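Local coordinates for serine protease pet (Escherichia coli, PDB 4OM9), which probably cleaves peptide bonds as a secreted autotransporter serine protease and enterotoxin of enteroaggregative strains, with the cytoskeletal protein alpha-fodrin a likely target, at residues 100-105 and 241-246; 125-130 and 180-185; 175-180 and 192-197. All coordinates share one frame; numbering follows the deposited sequence.

The three contacts lie in the protease part of the chain, remote from the centre of the long molecule. Contact 1 is buried and joins two beta sheets, strand 102-107 of one to strand 239-244 of the other, mostly through aromatic packing. Contacts 2 and 3 are partly buried and share strand 172-185, meeting at Asn180. Contact 2 attaches the start of helix 127-134 to the corner of that strand by arginine-carbonyl bonds, whereas contact 3 is antiparallel pairing with strand 188-195, broken by a beta bulge and flanked by carboxylate bonds on one side and an aromatic stack on the other. Strand 239-244 ties them together, since it borders strand 188-195 and its Tyr241 packs on Ala183 and Thr185.

Contact 1 (100-105 and 241-246); sequences NDFSIQ and YVTPFD
Asp246 lies over one face of the Phe102 ring, its CB 3.6 Å from the ring centroid and 11° off the normal, a CH-pi contact. On that same face the backbone N of Asp246 comes to 3.4 Å from Phe102 CE1. The methyl CG2 of Thr243 sits at the ring's edge, 3.6 Å from Phe102 CB. Farther out, the edge of Phe102 is aimed at the face of Phe245 in an offset edge-to-face pair, with centroids 5.8 Å apart and planes at 85°. With CG anti to the backbone N (chi1 175°), Phe102 extends from its strand into this setting.

Here the two halves of a chymotrypsin-like protease fold meet, as expected for clan PA: strand 102-107 belongs to the first sheet and strand 239-244 to the second. Asp246 then N-caps helix 247-255, its OD2 also bonded to Thr249 OG1, and Thr250 of that helix touches both Phe102 and Phe245.

At the other end the contact turns polar. Thr243 OG1 donates to Asn100 O at 2.9 Å. Asn100 ND2 packs on Pro244 CD at 3.4 Å and gives a hydrogen bond to a water 2.8 Å away, which in turn donates to Pro244 O. The same amide is pinned from outside by Lys190 at OD1 and by Asn189 O at ND2.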
loop_
_atom_site.group_PDB
_atom_site.type_symbol
_atom_site.label_atom_id
_atom_site.label_comp_id
_atom_site.label_asym_id
_atom_site.label_seq_id
_atom_site.Cartn_x
_atom_site.Cartn_y
_atom_site.Cartn_z
ATOM N N ASN A 100 14.746 8.723 -46.215
ATOM C CA ASN A 100 15.500 8.541 -44.990
ATOM C C ASN A 100 14.951 7.386 -44.115
ATOM O O ASN A 100 15.365 7.248 -42.952
ATOM C CB ASN A 100 15.507 9.851 -44.193
ATOM C CG ASN A 100 16.740 9.997 -43.297
ATOM O OD1 ASN A 100 17.860 9.607 -43.666
ATOM N ND2 ASN A 100 16.531 10.572 -42.116
ATOM N N ASP A 101 14.024 6.593 -44.683
ATOM C CA ASP A 101 13.552 5.316 -44.106
ATOM C C ASP A 101 12.475 5.563 -43.050
ATOM O O ASP A 101 12.151 4.690 -42.237
ATOM C CB ASP A 101 14.731 4.506 -43.524
ATOM C CG ASP A 101 14.339 3.107 -43.049
ATOM O OD1 ASP A 101 13.419 2.497 -43.620
ATOM O OD2 ASP A 101 14.975 2.604 -42.090
ATOM N N PHE A 102 11.893 6.755 -43.083
ATOM C CA PHE A 102 10.857 7.086 -42.129
ATOM C C PHE A 102 9.533 6.459 -42.569
ATOM O O PHE A 102 9.240 6.377 -43.766
ATOM C CB PHE A 102 10.722 8.600 -41.982
ATOM C CG PHE A 102 9.591 9.012 -41.097
ATOM C CD1 PHE A 102 9.706 8.924 -39.710
ATOM C CD2 PHE A 102 8.396 9.464 -41.649
ATOM C CE1 PHE A 102 8.660 9.294 -38.887
ATOM C CE2 PHE A 102 7.328 9.836 -40.836
ATOM C CZ PHE A 102 7.450 9.744 -39.450
ATOM N N SER A 103 8.735 6.023 -41.593
ATOM C CA SER A 103 7.418 5.479 -41.880
ATOM C C SER A 103 6.370 5.932 -40.871
ATOM O O SER A 103 6.492 5.666 -39.683
ATOM C CB SER A 103 7.463 3.954 -41.921
ATOM O OG SER A 103 6.167 3.431 -42.212
ATOM N N ILE A 104 5.345 6.624 -41.367
ATOM C CA ILE A 104 4.157 6.957 -40.582
ATOM C C ILE A 104 3.009 6.066 -41.046
ATOM O O ILE A 104 2.696 5.966 -42.244
ATOM C CB ILE A 104 3.768 8.446 -40.690
ATOM C CG1 ILE A 104 2.439 8.711 -39.981
ATOM C CG2 ILE A 104 3.643 8.861 -42.115
ATOM C CD1 ILE A 104 2.468 8.483 -38.481
ATOM N N GLN A 105 2.408 5.401 -40.070
ATOM C CA GLN A 105 1.450 4.344 -40.300
ATOM C C GLN A 105 0.051 4.748 -39.855
ATOM O O GLN A 105 -0.120 5.429 -38.830
ATOM C CB GLN A 105 1.858 3.070 -39.548
ATOM C CG GLN A 105 3.137 2.383 -40.014
ATOM C CD GLN A 105 3.472 1.191 -39.122
ATOM O OE1 GLN A 105 3.679 1.344 -37.916
ATOM N NE2 GLN A 105 3.496 0.000 -39.705
ATOM N N TYR A 241 21.890 3.941 -35.670
ATOM C CA TYR A 241 21.373 5.097 -36.366
ATOM C C TYR A 241 19.867 5.176 -36.211
ATOM O O TYR A 241 19.165 4.182 -36.352
ATOM C CB TYR A 241 21.778 5.054 -37.841
ATOM C CG TYR A 241 23.271 5.015 -37.961
ATOM C CD1 TYR A 241 23.960 3.820 -37.780
ATOM C CD2 TYR A 241 24.002 6.169 -38.189
ATOM C CE1 TYR A 241 25.321 3.766 -37.856
ATOM C CE2 TYR A 241 25.379 6.121 -38.261
ATOM C CZ TYR A 241 26.025 4.912 -38.098
ATOM O OH TYR A 241 27.398 4.825 -38.161
ATOM N N VAL A 242 19.404 6.377 -35.889
ATOM C CA VAL A 242 17.995 6.656 -35.751
ATOM C C VAL A 242 17.486 7.566 -36.860
ATOM O O VAL A 242 18.019 8.661 -37.079
ATOM C CB VAL A 242 17.687 7.320 -34.415
ATOM C CG1 VAL A 242 16.181 7.351 -34.191
ATOM C CG2 VAL A 242 18.410 6.590 -33.275
ATOM N N THR A 243 16.446 7.110 -37.551
ATOM C CA THR A 243 15.719 7.970 -38.482
ATOM C C THR A 243 14.955 9.002 -37.673
ATOM O O THR A 243 14.081 8.651 -36.900
ATOM C CB THR A 243 14.756 7.164 -39.369
ATOM O OG1 THR A 243 15.524 6.341 -40.254
ATOM C CG2 THR A 243 13.840 8.084 -40.182
ATOM N N PRO A 244 15.318 10.280 -37.823
ATOM C CA PRO A 244 14.697 11.363 -37.057
ATOM C C PRO A 244 13.216 11.457 -37.349
ATOM O O PRO A 244 12.835 11.411 -38.530
ATOM C CB PRO A 244 15.427 12.616 -37.551
ATOM C CG PRO A 244 16.700 12.103 -38.175
ATOM C CD PRO A 244 16.327 10.783 -38.771
ATOM N N PHE A 245 12.392 11.593 -36.314
ATOM C CA PHE A 245 10.947 11.710 -36.530
ATOM C C PHE A 245 10.602 12.815 -37.522
ATOM O O PHE A 245 11.133 13.918 -37.436
ATOM C CB PHE A 245 10.196 11.986 -35.222
ATOM C CG PHE A 245 8.765 12.400 -35.447
ATOM C CD1 PHE A 245 7.792 11.448 -35.691
ATOM C CD2 PHE A 245 8.404 13.739 -35.460
ATOM C CE1 PHE A 245 6.474 11.823 -35.920
ATOM C CE2 PHE A 245 7.100 14.116 -35.679
ATOM C CZ PHE A 245 6.130 13.159 -35.911
ATOM N N ASP A 246 9.672 12.533 -38.428
ATOM C CA ASP A 246 9.383 13.461 -39.534
ATOM C C ASP A 246 7.932 13.963 -39.499
ATOM O O ASP A 246 7.019 13.269 -39.924
ATOM C CB ASP A 246 9.693 12.776 -40.869
ATOM C CG ASP A 246 9.351 13.632 -42.086
ATOM O OD1 ASP A 246 8.816 14.757 -41.968
ATOM O OD2 ASP A 246 9.632 13.156 -43.199
HETATM O O HOH W 1 14.004 11.451 -41.356
#

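Contact 2 (125-130 and 180-185); sequences ENNQNI and NLRANT
Arg182 leaves its backbone with a first torsion well off the staggered positions (chi1 -25°) and bends at chi3 (82°), which brings its guanidinium round to Asn127. The asparagine has its CG anti to the carbonyl carbon, and from there OD1 faces the arginine. NH1 of Arg182 donates to Asn127 OD1 at 2.9 Å. The oxygen lies at the edge of the guanidinium, in its plane, and NH1 approaches almost straight in line with the side-chain carbonyl; amide and guanidinium are nearly coplanar, 15° apart. NH1 has a second, weak bond to Glu125 O at 3.4 Å. Outside the two segments, NH2 is taken by Tyr123 O, while the Tyr123 ring makes a cation-pi contact with the arginine and its OH bonds Leu181 O.

Beside these bonds, Leu181 CD1 rests on Ile130 CG2 at 4.1 Å, the two side chains passing head to tail. The place is the start of helix 127-134, set against the corner where strand 172-185 turns. Both sides are shaped by asparagines: Asn126 N-caps the helix, its OD1 receiving Asn129 N at 2.9 Å, and Asn180 OD1 receives Arg182 N at 3.0 Å in an Asx turn. A water donates to Asn180 OD1 and accepts a weak bond from Asn127 ND2.

Across this contact the arginine is met by neutral carbonyl oxygens and no carboxylate, so its charge is probably eased by carbonyl dipoles; the in-plane bond to Asn127 OD1, with Tyr123 O on NH2, probably limits the guanidinium's rotation.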
loop_
_atom_site.group_PDB
_atom_site.type_symbol
_atom_site.label_atom_id
_atom_site.label_comp_id
_atom_site.label_asym_id
_atom_site.label_seq_id
_atom_site.Cartn_x
_atom_site.Cartn_y
_atom_site.Cartn_z
ATOM N N GLU A 125 16.039 22.149 -36.197
ATOM C CA GLU A 125 16.655 23.150 -35.337
ATOM C C GLU A 125 18.142 22.958 -35.462
ATOM O O GLU A 125 18.584 21.851 -35.765
ATOM C CB GLU A 125 16.209 22.992 -33.881
ATOM C CG GLU A 125 14.800 23.473 -33.583
ATOM C CD GLU A 125 14.740 24.971 -33.362
ATOM O OE1 GLU A 125 14.607 25.387 -32.190
ATOM O OE2 GLU A 125 14.834 25.730 -34.355
ATOM N N ASN A 126 18.926 24.008 -35.242
ATOM C CA ASN A 126 20.378 23.848 -35.321
ATOM C C ASN A 126 20.911 23.044 -34.131
ATOM O O ASN A 126 20.233 22.893 -33.107
ATOM C CB ASN A 126 21.095 25.211 -35.433
ATOM C CG ASN A 126 20.845 26.123 -34.239
ATOM O OD1 ASN A 126 20.832 25.688 -33.089
ATOM N ND2 ASN A 126 20.659 27.404 -34.515
ATOM N N ASN A 127 22.126 22.530 -34.282
ATOM C CA ASN A 127 22.733 21.653 -33.292
ATOM C C ASN A 127 22.761 22.211 -31.869
ATOM O O ASN A 127 22.448 21.487 -30.912
ATOM C CB ASN A 127 24.149 21.296 -33.730
ATOM C CG ASN A 127 24.169 20.202 -34.766
ATOM O OD1 ASN A 127 23.147 19.899 -35.374
ATOM N ND2 ASN A 127 25.332 19.595 -34.969
ATOM N N GLN A 128 23.104 23.486 -31.721
ATOM C CA GLN A 128 23.163 24.070 -30.387
ATOM C C GLN A 128 21.778 24.103 -29.700
ATOM O O GLN A 128 21.678 23.864 -28.495
ATOM C CB GLN A 128 23.759 25.472 -30.438
ATOM C CG GLN A 128 24.083 26.052 -29.059
ATOM C CD GLN A 128 25.065 25.207 -28.259
ATOM O OE1 GLN A 128 26.277 25.173 -28.544
ATOM N NE2 GLN A 128 24.550 24.529 -27.232
ATOM N N ASN A 129 20.726 24.393 -30.466
ATOM C CA ASN A 129 19.373 24.469 -29.928
ATOM C C ASN A 129 18.893 23.110 -29.426
ATOM O O ASN A 129 18.271 23.003 -28.370
ATOM C CB ASN A 129 18.395 25.004 -30.981
ATOM C CG ASN A 129 18.265 26.522 -30.949
ATOM O OD1 ASN A 129 19.012 27.215 -30.253
ATOM N ND2 ASN A 129 17.314 27.043 -31.713
ATOM N N ILE A 130 19.196 22.077 -30.195
ATOM C CA ILE A 130 18.830 20.719 -29.836
ATOM C C ILE A 130 19.597 20.254 -28.584
ATOM O O ILE A 130 19.040 19.587 -27.700
ATOM C CB ILE A 130 19.079 19.775 -31.030
ATOM C CG1 ILE A 130 18.243 20.241 -32.227
ATOM C CG2 ILE A 130 18.748 18.347 -30.683
ATOM C CD1 ILE A 130 18.317 19.322 -33.427
ATOM N N ASN A 180 26.572 11.411 -32.772
ATOM C CA ASN A 180 26.451 12.306 -33.923
ATOM C C ASN A 180 24.998 12.635 -34.238
ATOM O O ASN A 180 24.250 11.796 -34.752
ATOM C CB ASN A 180 27.122 11.699 -35.164
ATOM C CG ASN A 180 27.491 12.749 -36.211
ATOM O OD1 ASN A 180 26.974 13.871 -36.193
ATOM N ND2 ASN A 180 28.399 12.386 -37.126
ATOM N N LEU A 181 24.613 13.871 -33.949
ATOM C CA LEU A 181 23.300 14.384 -34.298
ATOM C C LEU A 181 23.014 14.319 -35.785
ATOM O O LEU A 181 21.880 14.147 -36.174
ATOM C CB LEU A 181 23.146 15.825 -33.824
ATOM C CG LEU A 181 22.661 15.990 -32.386
ATOM C CD1 LEU A 181 22.577 17.472 -32.014
ATOM C CD2 LEU A 181 21.307 15.283 -32.206
ATOM N N ARG A 182 24.036 14.490 -36.617
ATOM C CA ARG A 182 23.825 14.483 -38.057
ATOM C C ARG A 182 24.880 13.634 -38.748
ATOM O O ARG A 182 25.823 14.157 -39.353
ATOM C CB ARG A 182 23.832 15.911 -38.629
ATOM C CG ARG A 182 23.464 17.011 -37.621
ATOM C CD ARG A 182 22.833 18.244 -38.273
ATOM N NE ARG A 182 21.419 18.021 -38.501
ATOM C CZ ARG A 182 20.432 18.581 -37.808
ATOM N NH1 ARG A 182 20.681 19.446 -36.839
ATOM N NH2 ARG A 182 19.180 18.286 -38.117
ATOM N N ALA A 183 24.711 12.318 -38.644
ATOM C CA ALA A 183 25.558 11.364 -39.353
ATOM C C ALA A 183 25.175 11.268 -40.836
ATOM O O ALA A 183 23.992 11.170 -41.169
ATOM C CB ALA A 183 25.468 10.002 -38.703
ATOM N N ASN A 184 26.186 11.292 -41.707
ATOM C CA ASN A 184 25.970 11.255 -43.155
ATOM C C ASN A 184 25.819 9.835 -43.679
ATOM O O ASN A 184 26.800 9.163 -43.982
ATOM C CB ASN A 184 27.127 11.952 -43.884
ATOM C CG ASN A 184 27.042 11.818 -45.398
ATOM O OD1 ASN A 184 25.979 11.995 -46.003
ATOM N ND2 ASN A 184 28.164 11.493 -46.016
ATOM N N THR A 185 24.588 9.372 -43.798
ATOM C CA THR A 185 24.377 8.007 -44.239
ATOM C C THR A 185 23.683 7.970 -45.587
ATOM O O THR A 185 23.233 8.996 -46.097
ATOM C CB THR A 185 23.534 7.232 -43.250
ATOM O OG1 THR A 185 22.237 7.837 -43.181
ATOM C CG2 THR A 185 24.177 7.241 -41.875
HETATM O O HOH W 2 26.907 16.887 -36.393
#

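Contact 3 (175-180 and 192-197); sequences LFHITN and EYENDS
Phe176 and Tyr193 stack ring on ring across the beta hairpin of strands 172-185 and 188-195, an antiparallel pair interrupted by a classic beta bulge at Thr179 and Asn180. The stack runs diagonally, since Phe176 is paired with Asn195 and Tyr193 with Ile178. The two side chains cross at about a right angle, yet the rings lie almost parallel, planes 9° apart and centroids 4.1 Å apart, in an offset stack. Each has its CG wedged between backbone N and carbonyl carbon (chi1 64° for Phe176, 81° for Tyr193), and Phe176 CB also bears on the tyrosine face, 3.7 Å from the ring centroid. Arg149 holds the Tyr193 OH from the neighbouring strand 143-151.

The other side of the sheet is polar. His177 and Glu194, a hydrogen-bonded pair in the register, reach out alongside each other from neighbouring strands, with ring and carboxylate nearly perpendicular. NE2 of His177 donates in its own ring plane to Glu194 OE1 at 2.9 Å, but reaches that oxygen from above the carboxylate plane. Glu194 would tend to favour a protonated His177, an effect that the salt bridge of its OE2 to Lys239 probably weakens.

Thr179 crosses Glu192 obliquely. Its OG1 donates to the anti lone pair of Glu192 OE1 at 2.8 Å, and its CG2 touches Glu194 CB at 3.7 Å. The bulge shows in the backbone, where Glu192 O takes Thr179 N at 2.9 Å and Asn180 N at 3.2 Å, both from one face of the carbonyl plane. Beyond it, a water accepts from Asn180 ND2 at 2.6 Å and donates to Glu192 OE2.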
loop_
_atom_site.group_PDB
_atom_site.type_symbol
_atom_site.label_atom_id
_atom_site.label_comp_id
_atom_site.label_asym_id
_atom_site.label_seq_id
_atom_site.Cartn_x
_atom_site.Cartn_y
_atom_site.Cartn_z
ATOM N N LEU A 175 20.171 2.159 -22.869
ATOM C CA LEU A 175 20.496 3.515 -22.468
ATOM C C LEU A 175 21.632 3.977 -23.362
ATOM O O LEU A 175 22.554 3.199 -23.627
ATOM C CB LEU A 175 20.898 3.581 -21.001
ATOM C CG LEU A 175 21.552 4.887 -20.546
ATOM C CD1 LEU A 175 20.483 5.922 -20.321
ATOM C CD2 LEU A 175 22.423 4.693 -19.277
ATOM N N PHE A 176 21.595 5.224 -23.823
ATOM C CA PHE A 176 22.601 5.668 -24.791
ATOM C C PHE A 176 22.987 7.139 -24.664
ATOM O O PHE A 176 22.274 7.936 -24.056
ATOM C CB PHE A 176 22.095 5.388 -26.218
ATOM C CG PHE A 176 20.858 6.157 -26.587
ATOM C CD1 PHE A 176 20.922 7.518 -26.885
ATOM C CD2 PHE A 176 19.629 5.524 -26.633
ATOM C CE1 PHE A 176 19.791 8.220 -27.183
ATOM C CE2 PHE A 176 18.489 6.230 -26.949
ATOM C CZ PHE A 176 18.568 7.577 -27.224
ATOM N N HIS A 177 24.103 7.497 -25.285
ATOM C CA HIS A 177 24.461 8.897 -25.499
ATOM C C HIS A 177 24.595 9.157 -26.995
ATOM O O HIS A 177 25.091 8.305 -27.725
ATOM C CB HIS A 177 25.764 9.248 -24.772
ATOM C CG HIS A 177 26.876 8.269 -25.011
ATOM N ND1 HIS A 177 26.998 7.095 -24.302
ATOM C CD2 HIS A 177 27.928 8.309 -25.868
ATOM C CE1 HIS A 177 28.075 6.440 -24.719
ATOM N NE2 HIS A 177 28.651 7.154 -25.666
ATOM N N ILE A 178 24.165 10.324 -27.461
ATOM C CA ILE A 178 24.271 10.630 -28.887
ATOM C C ILE A 178 25.681 11.066 -29.298
ATOM O O ILE A 178 26.201 12.060 -28.797
ATOM C CB ILE A 178 23.285 11.740 -29.325
ATOM C CG1 ILE A 178 21.846 11.358 -28.979
ATOM C CG2 ILE A 178 23.440 12.028 -30.834
ATOM C CD1 ILE A 178 20.817 12.192 -29.688
ATOM N N THR A 179 26.258 10.334 -30.252
ATOM C CA THR A 179 27.627 10.564 -30.733
ATOM C C THR A 179 27.675 11.377 -32.030
ATOM O O THR A 179 28.695 11.970 -32.348
ATOM C CB THR A 179 28.367 9.225 -30.957
ATOM O OG1 THR A 179 27.570 8.364 -31.779
ATOM C CG2 THR A 179 28.626 8.518 -29.618
ATOM N N ASN A 180 26.572 11.411 -32.772
ATOM C CA ASN A 180 26.451 12.306 -33.923
ATOM C C ASN A 180 24.998 12.635 -34.238
ATOM O O ASN A 180 24.250 11.796 -34.752
ATOM C CB ASN A 180 27.122 11.699 -35.164
ATOM C CG ASN A 180 27.491 12.749 -36.211
ATOM O OD1 ASN A 180 26.974 13.871 -36.193
ATOM N ND2 ASN A 180 28.399 12.386 -37.126
ATOM N N GLU A 192 23.087 9.345 -34.571
ATOM C CA GLU A 192 23.936 8.210 -34.262
ATOM C C GLU A 192 24.125 8.139 -32.764
ATOM O O GLU A 192 24.352 9.161 -32.113
ATOM C CB GLU A 192 25.285 8.335 -34.978
ATOM C CG GLU A 192 26.296 7.231 -34.652
ATOM C CD GLU A 192 27.711 7.580 -35.155
ATOM O OE1 GLU A 192 28.493 8.148 -34.366
ATOM O OE2 GLU A 192 28.032 7.297 -36.329
ATOM N N TYR A 193 23.996 6.943 -32.200
ATOM C CA TYR A 193 24.238 6.823 -30.774
ATOM C C TYR A 193 25.111 5.628 -30.438
ATOM O O TYR A 193 25.321 4.722 -31.255
ATOM C CB TYR A 193 22.910 6.792 -29.980
ATOM C CG TYR A 193 22.105 5.488 -29.850
ATOM C CD1 TYR A 193 22.661 4.338 -29.293
ATOM C CD2 TYR A 193 20.746 5.458 -30.169
ATOM C CE1 TYR A 193 21.917 3.179 -29.118
ATOM C CE2 TYR A 193 19.978 4.294 -29.994
ATOM C CZ TYR A 193 20.580 3.159 -29.466
ATOM O OH TYR A 193 19.875 1.991 -29.283
ATOM N N GLU A 194 25.622 5.671 -29.213
ATOM C CA GLU A 194 26.422 4.615 -28.634
ATOM C C GLU A 194 25.827 4.287 -27.262
ATOM O O GLU A 194 25.407 5.189 -26.528
ATOM C CB GLU A 194 27.880 5.058 -28.523
ATOM C CG GLU A 194 28.833 4.065 -27.877
ATOM C CD GLU A 194 30.247 4.630 -27.768
ATOM O OE1 GLU A 194 30.548 5.271 -26.739
ATOM O OE2 GLU A 194 31.047 4.446 -28.715
ATOM N N ASN A 195 25.768 3.003 -26.927
ATOM C CA ASN A 195 25.236 2.606 -25.625
ATOM C C ASN A 195 26.163 2.932 -24.464
ATOM O O ASN A 195 27.369 3.117 -24.647
ATOM C CB ASN A 195 24.937 1.121 -25.612
ATOM C CG ASN A 195 23.694 0.794 -26.366
ATOM O OD1 ASN A 195 22.598 0.744 -25.791
ATOM N ND2 ASN A 195 23.836 0.597 -27.664
ATOM N N ASP A 196 25.577 3.028 -23.276
ATOM C CA ASP A 196 26.351 3.062 -22.039
ATOM C C ASP A 196 27.230 1.813 -21.980
ATOM O O ASP A 196 26.785 0.717 -22.341
ATOM C CB ASP A 196 25.408 3.128 -20.827
ATOM C CG ASP A 196 26.147 3.256 -19.509
ATOM O OD1 ASP A 196 26.502 4.398 -19.165
ATOM O OD2 ASP A 196 26.353 2.228 -18.818
ATOM N N SER A 197 28.467 1.966 -21.521
ATOM C CA SER A 197 29.404 0.841 -21.488
ATOM C C SER A 197 29.163 -0.131 -20.322
ATOM O O SER A 197 29.725 -1.212 -20.301
ATOM C CB SER A 197 30.853 1.347 -21.439
ATOM O OG SER A 197 31.132 2.014 -20.222
HETATM O O HOH W 3 29.329 9.920 -37.264
#